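Folylpolyglutamate synthase protein FOLC (Mycobacterium tuberculosis, PDB 2VOS) probably catalyses the ATP- and magnesium-dependent addition of L-glutamate to dihydropteroate and to tetrahydrofolate polyglutamates. Local coordinates at residues A[346-354]-A[464-475]. Sequence-based numbering, arbitrary orientation.
Sequences PTVFIDAAH and TGIVITGSVVTA. With MG (magnesium ion), chain C; ADP (adenosine-5'-diphosphate), chain B.
Phe349 lies level with Val467 where strands 347-350 and 464-469 run as a parallel pair in the mixed sheet of the C-terminal Mur ligase glutamate-ligase domain. Its backbone bonds to the residues on either side of Val467. Phe349 N donates to Ile466 O at 2.8 Å. Ile468 N returns a bond to Phe349 O, with an N-H...O angle of 173°. The tight part is the face carrying Val348, Ile350, Ile466 and Ile468. Ile466 and Ile468 of this face rest on helix 436-451. Ile468 CD1 presses on Val348 CG1 at 3.5 Å, closer than usual carbon contact. In Ile468, chi1 -56° sets CG1 anti to the carbonyl carbon, and an extended chi2 carries CD1 across to Val348. The start of the pair is looser. Pro346 and Thr464 are partly exposed, and Thr347 N makes a weak 3.3 Å bond to Thr464 O. At the C-terminal end, Thr469 OG1 donates to Asp351 O at 2.8 Å, from above the carbonyl plane. This ties Thr469 to the chain entering the ADP site. Asp351 OD2 accepts from ribose O2' and from Ala353 N, the latter an Asx turn; OD1 takes Leu339 N. His354 ND1 donates to Ala352 O, while His354 NE2 binds the magnesium ion, shared with Asp200, at 2.0 Å.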
loop_
_atom_site.group_PDB
_atom_site.type_symbol
_atom_site.label_atom_id
_atom_site.label_comp_id
_atom_site.label_asym_id
_atom_site.label_seq_id
_atom_site.Cartn_x
_atom_site.Cartn_y
_atom_site.Cartn_z
ATOM N N PRO A 346 -26.318 -4.319 -5.772
ATOM C CA PRO A 346 -25.853 -4.083 -4.405
ATOM C C PRO A 346 -24.496 -3.374 -4.506
ATOM O O PRO A 346 -23.830 -3.476 -5.545
ATOM C CB PRO A 346 -25.629 -5.507 -3.877
ATOM C CG PRO A 346 -25.173 -6.277 -5.088
ATOM C CD PRO A 346 -26.030 -5.698 -6.239
ATOM N N THR A 347 -24.089 -2.681 -3.457
ATOM C CA THR A 347 -22.754 -2.161 -3.372
ATOM C C THR A 347 -21.743 -3.295 -3.161
ATOM O O THR A 347 -21.949 -4.163 -2.342
ATOM C CB THR A 347 -22.643 -1.167 -2.211
ATOM O OG1 THR A 347 -23.537 -0.067 -2.476
ATOM C CG2 THR A 347 -21.206 -0.690 -2.080
ATOM N N VAL A 348 -20.671 -3.292 -3.934
ATOM C CA VAL A 348 -19.566 -4.225 -3.736
ATOM C C VAL A 348 -18.347 -3.340 -3.534
ATOM O O VAL A 348 -18.035 -2.455 -4.377
ATOM C CB VAL A 348 -19.317 -5.093 -4.959
ATOM C CG1 VAL A 348 -18.002 -5.941 -4.763
ATOM C CG2 VAL A 348 -20.576 -5.989 -5.267
ATOM N N PHE A 349 -17.673 -3.580 -2.409
ATOM C CA PHE A 349 -16.386 -2.941 -2.153
ATOM C C PHE A 349 -15.308 -3.955 -2.290
ATOM O O PHE A 349 -15.526 -5.140 -1.970
ATOM C CB PHE A 349 -16.301 -2.501 -0.703
ATOM C CG PHE A 349 -17.057 -1.260 -0.420
ATOM C CD1 PHE A 349 -18.329 -1.321 0.150
ATOM C CD2 PHE A 349 -16.499 -0.039 -0.680
ATOM C CE1 PHE A 349 -19.002 -0.146 0.434
ATOM C CE2 PHE A 349 -17.206 1.144 -0.391
ATOM C CZ PHE A 349 -18.435 1.052 0.189
ATOM N N ILE A 350 -14.125 -3.498 -2.680
ATOM C CA ILE A 350 -12.961 -4.323 -2.504
ATOM C C ILE A 350 -12.031 -3.532 -1.605
ATOM O O ILE A 350 -11.964 -2.287 -1.707
ATOM C CB ILE A 350 -12.231 -4.644 -3.853
ATOM C CG1 ILE A 350 -11.755 -3.326 -4.557
ATOM C CG2 ILE A 350 -13.106 -5.591 -4.741
ATOM C CD1 ILE A 350 -10.893 -3.573 -5.873
ATOM N N ASP A 351 -11.295 -4.253 -0.756
ATOM C CA ASP A 351 -10.374 -3.650 0.169
ATOM C C ASP A 351 -9.231 -4.608 0.485
ATOM O O ASP A 351 -9.456 -5.784 0.828
ATOM C CB ASP A 351 -11.073 -3.184 1.446
ATOM C CG ASP A 351 -10.149 -2.266 2.284
ATOM O OD1 ASP A 351 -9.987 -1.079 1.995
ATOM O OD2 ASP A 351 -9.495 -2.752 3.175
ATOM N N ALA A 352 -7.999 -4.109 0.393
ATOM C CA ALA A 352 -6.804 -4.900 0.583
ATOM C C ALA A 352 -6.518 -5.226 2.080
ATOM O O ALA A 352 -5.486 -5.870 2.359
ATOM C CB ALA A 352 -5.589 -4.151 0.003
ATOM N N ALA A 353 -7.369 -4.796 3.019
ATOM C CA ALA A 353 -7.073 -5.006 4.441
ATOM C C ALA A 353 -6.563 -6.422 4.704
ATOM O O ALA A 353 -7.186 -7.402 4.312
ATOM C CB ALA A 353 -8.297 -4.736 5.297
ATOM N N HIS A 354 -5.431 -6.518 5.388
ATOM C CA HIS A 354 -4.810 -7.813 5.641
ATOM C C HIS A 354 -4.058 -7.787 6.998
ATOM O O HIS A 354 -3.114 -8.595 7.241
ATOM C CB HIS A 354 -3.851 -8.198 4.520
ATOM C CG HIS A 354 -2.753 -7.223 4.330
ATOM N ND1 HIS A 354 -2.799 -6.245 3.362
ATOM C CD2 HIS A 354 -1.597 -7.038 5.002
ATOM C CE1 HIS A 354 -1.698 -5.527 3.420
ATOM N NE2 HIS A 354 -0.954 -5.985 4.403
ATOM N N THR A 464 -27.707 -2.786 0.926
ATOM C CA THR A 464 -26.994 -4.021 1.181
ATOM C C THR A 464 -25.667 -3.909 0.465
ATOM O O THR A 464 -25.521 -3.132 -0.476
ATOM C CB THR A 464 -27.734 -5.247 0.623
ATOM O OG1 THR A 464 -27.860 -5.121 -0.784
ATOM C CG2 THR A 464 -29.169 -5.341 1.198
ATOM N N GLY A 465 -24.702 -4.702 0.903
ATOM C CA GLY A 465 -23.373 -4.702 0.295
ATOM C C GLY A 465 -22.574 -5.975 0.544
ATOM O O GLY A 465 -22.875 -6.773 1.439
ATOM N N ILE A 466 -21.565 -6.136 -0.291
ATOM C CA ILE A 466 -20.627 -7.231 -0.261
ATOM C C ILE A 466 -19.250 -6.569 -0.147
ATOM O O ILE A 466 -18.952 -5.599 -0.872
ATOM C CB ILE A 466 -20.680 -7.993 -1.573
ATOM C CG1 ILE A 466 -22.076 -8.581 -1.731
ATOM C CG2 ILE A 466 -19.714 -9.160 -1.563
ATOM C CD1 ILE A 466 -22.363 -9.064 -3.092
ATOM N N VAL A 467 -18.434 -7.056 0.782
ATOM C CA VAL A 467 -17.124 -6.472 0.983
ATOM C C VAL A 467 -16.092 -7.571 0.821
ATOM O O VAL A 467 -16.078 -8.587 1.553
ATOM C CB VAL A 467 -17.006 -5.880 2.380
ATOM C CG1 VAL A 467 -15.605 -5.299 2.557
ATOM C CG2 VAL A 467 -18.077 -4.801 2.564
ATOM N N ILE A 468 -15.283 -7.418 -0.222
ATOM C CA ILE A 468 -14.315 -8.448 -0.577
ATOM C C ILE A 468 -12.953 -7.988 -0.034
ATOM O O ILE A 468 -12.406 -6.959 -0.475
ATOM C CB ILE A 468 -14.254 -8.576 -2.131
ATOM C CG1 ILE A 468 -15.680 -8.852 -2.648
ATOM C CG2 ILE A 468 -13.144 -9.578 -2.608
ATOM C CD1 ILE A 468 -15.860 -8.609 -4.165
ATOM N N THR A 469 -12.357 -8.769 0.877
ATOM C CA THR A 469 -11.183 -8.254 1.581
ATOM C C THR A 469 -10.323 -9.408 2.142
ATOM O O THR A 469 -10.608 -10.612 1.888
ATOM C CB THR A 469 -11.664 -7.297 2.715
ATOM O OG1 THR A 469 -10.564 -6.614 3.284
ATOM C CG2 THR A 469 -12.408 -8.087 3.890
ATOM N N GLY A 470 -9.261 -9.052 2.878
ATOM C CA GLY A 470 -8.508 -10.086 3.620
ATOM C C GLY A 470 -7.068 -10.158 3.137
ATOM O O GLY A 470 -6.163 -10.629 3.879
ATOM N N SER A 471 -6.839 -9.666 1.915
ATOM C CA SER A 471 -5.539 -9.728 1.297
ATOM C C SER A 471 -5.494 -8.770 0.117
ATOM O O SER A 471 -6.516 -8.481 -0.523
ATOM C CB SER A 471 -5.284 -11.177 0.850
ATOM O OG SER A 471 -4.109 -11.300 0.091
ATOM N N VAL A 472 -4.299 -8.308 -0.215
ATOM C CA VAL A 472 -4.083 -7.628 -1.495
ATOM C C VAL A 472 -4.504 -8.491 -2.682
ATOM O O VAL A 472 -5.137 -8.021 -3.638
ATOM C CB VAL A 472 -2.570 -7.249 -1.665
ATOM C CG1 VAL A 472 -2.358 -6.581 -3.013
ATOM C CG2 VAL A 472 -2.183 -6.294 -0.536
ATOM N N VAL A 473 -4.199 -9.779 -2.598
ATOM C CA VAL A 473 -4.470 -10.693 -3.689
ATOM C C VAL A 473 -5.995 -10.899 -3.884
ATOM O O VAL A 473 -6.497 -11.021 -5.032
ATOM C CB VAL A 473 -3.785 -12.060 -3.412
ATOM C CG1 VAL A 473 -4.161 -13.075 -4.505
ATOM C CG2 VAL A 473 -2.245 -11.897 -3.326
ATOM N N THR A 474 -6.723 -10.890 -2.778
ATOM C CA THR A 474 -8.175 -11.079 -2.793
ATOM C C THR A 474 -8.794 -9.852 -3.483
ATOM O O THR A 474 -9.632 -9.962 -4.390
ATOM C CB THR A 474 -8.765 -11.167 -1.345
ATOM O OG1 THR A 474 -8.100 -12.192 -0.564
ATOM C CG2 THR A 474 -10.314 -11.504 -1.378
ATOM N N ALA A 475 -8.420 -8.666 -3.008
ATOM C CA ALA A 475 -8.839 -7.424 -3.621
ATOM C C ALA A 475 -8.444 -7.328 -5.084
ATOM O O ALA A 475 -9.281 -6.974 -5.932
ATOM C CB ALA A 475 -8.299 -6.233 -2.803
HETATM MG MG MG C . 0.845 -5.124 4.882
HETATM P PB ADP B . 0.387 -0.473 2.686
HETATM O O1B ADP B . 0.979 -0.053 1.366
HETATM O O2B ADP B . 0.120 -1.951 2.766
HETATM O O3B ADP B . 1.038 0.083 3.915
HETATM P PA ADP B . -2.197 0.603 1.710
HETATM O O1A ADP B . -2.078 -0.367 0.543
HETATM O O2A ADP B . -2.530 2.080 1.579
HETATM O O3A ADP B . -1.045 0.284 2.828
HETATM O "O5'" ADP B . -3.482 0.016 2.513
HETATM C "C5'" ADP B . -3.721 -1.374 2.778
HETATM C "C4'" ADP B . -5.014 -1.419 3.621
HETATM O "O4'" ADP B . -4.759 -0.785 4.905
HETATM C "C3'" ADP B . -6.156 -0.567 3.072
HETATM O "O3'" ADP B . -7.084 -1.358 2.357
HETATM C "C2'" ADP B . -6.934 -0.009 4.231
HETATM O "O2'" ADP B . -7.772 -1.101 4.742
HETATM C "C1'" ADP B . -5.867 0.066 5.292
HETATM N N9 ADP B . -5.225 1.395 5.505
HETATM C C8 ADP B . -4.602 2.254 4.631
HETATM N N7 ADP B . -4.109 3.330 5.312
HETATM C C5 ADP B . -4.324 3.090 6.640
HETATM C C6 ADP B . -4.034 3.771 7.906
HETATM N N6 ADP B . -3.389 4.957 7.922
HETATM N N1 ADP B . -4.490 3.185 9.019
HETATM C C2 ADP B . -5.197 2.027 9.084
HETATM N N3 ADP B . -5.484 1.312 7.964
HETATM C C4 ADP B . -5.077 1.831 6.760
HETATM O O HOH W 1 1.825 -6.574 4.103
HETATM O O HOH W 2 -0.438 -3.171 5.197
#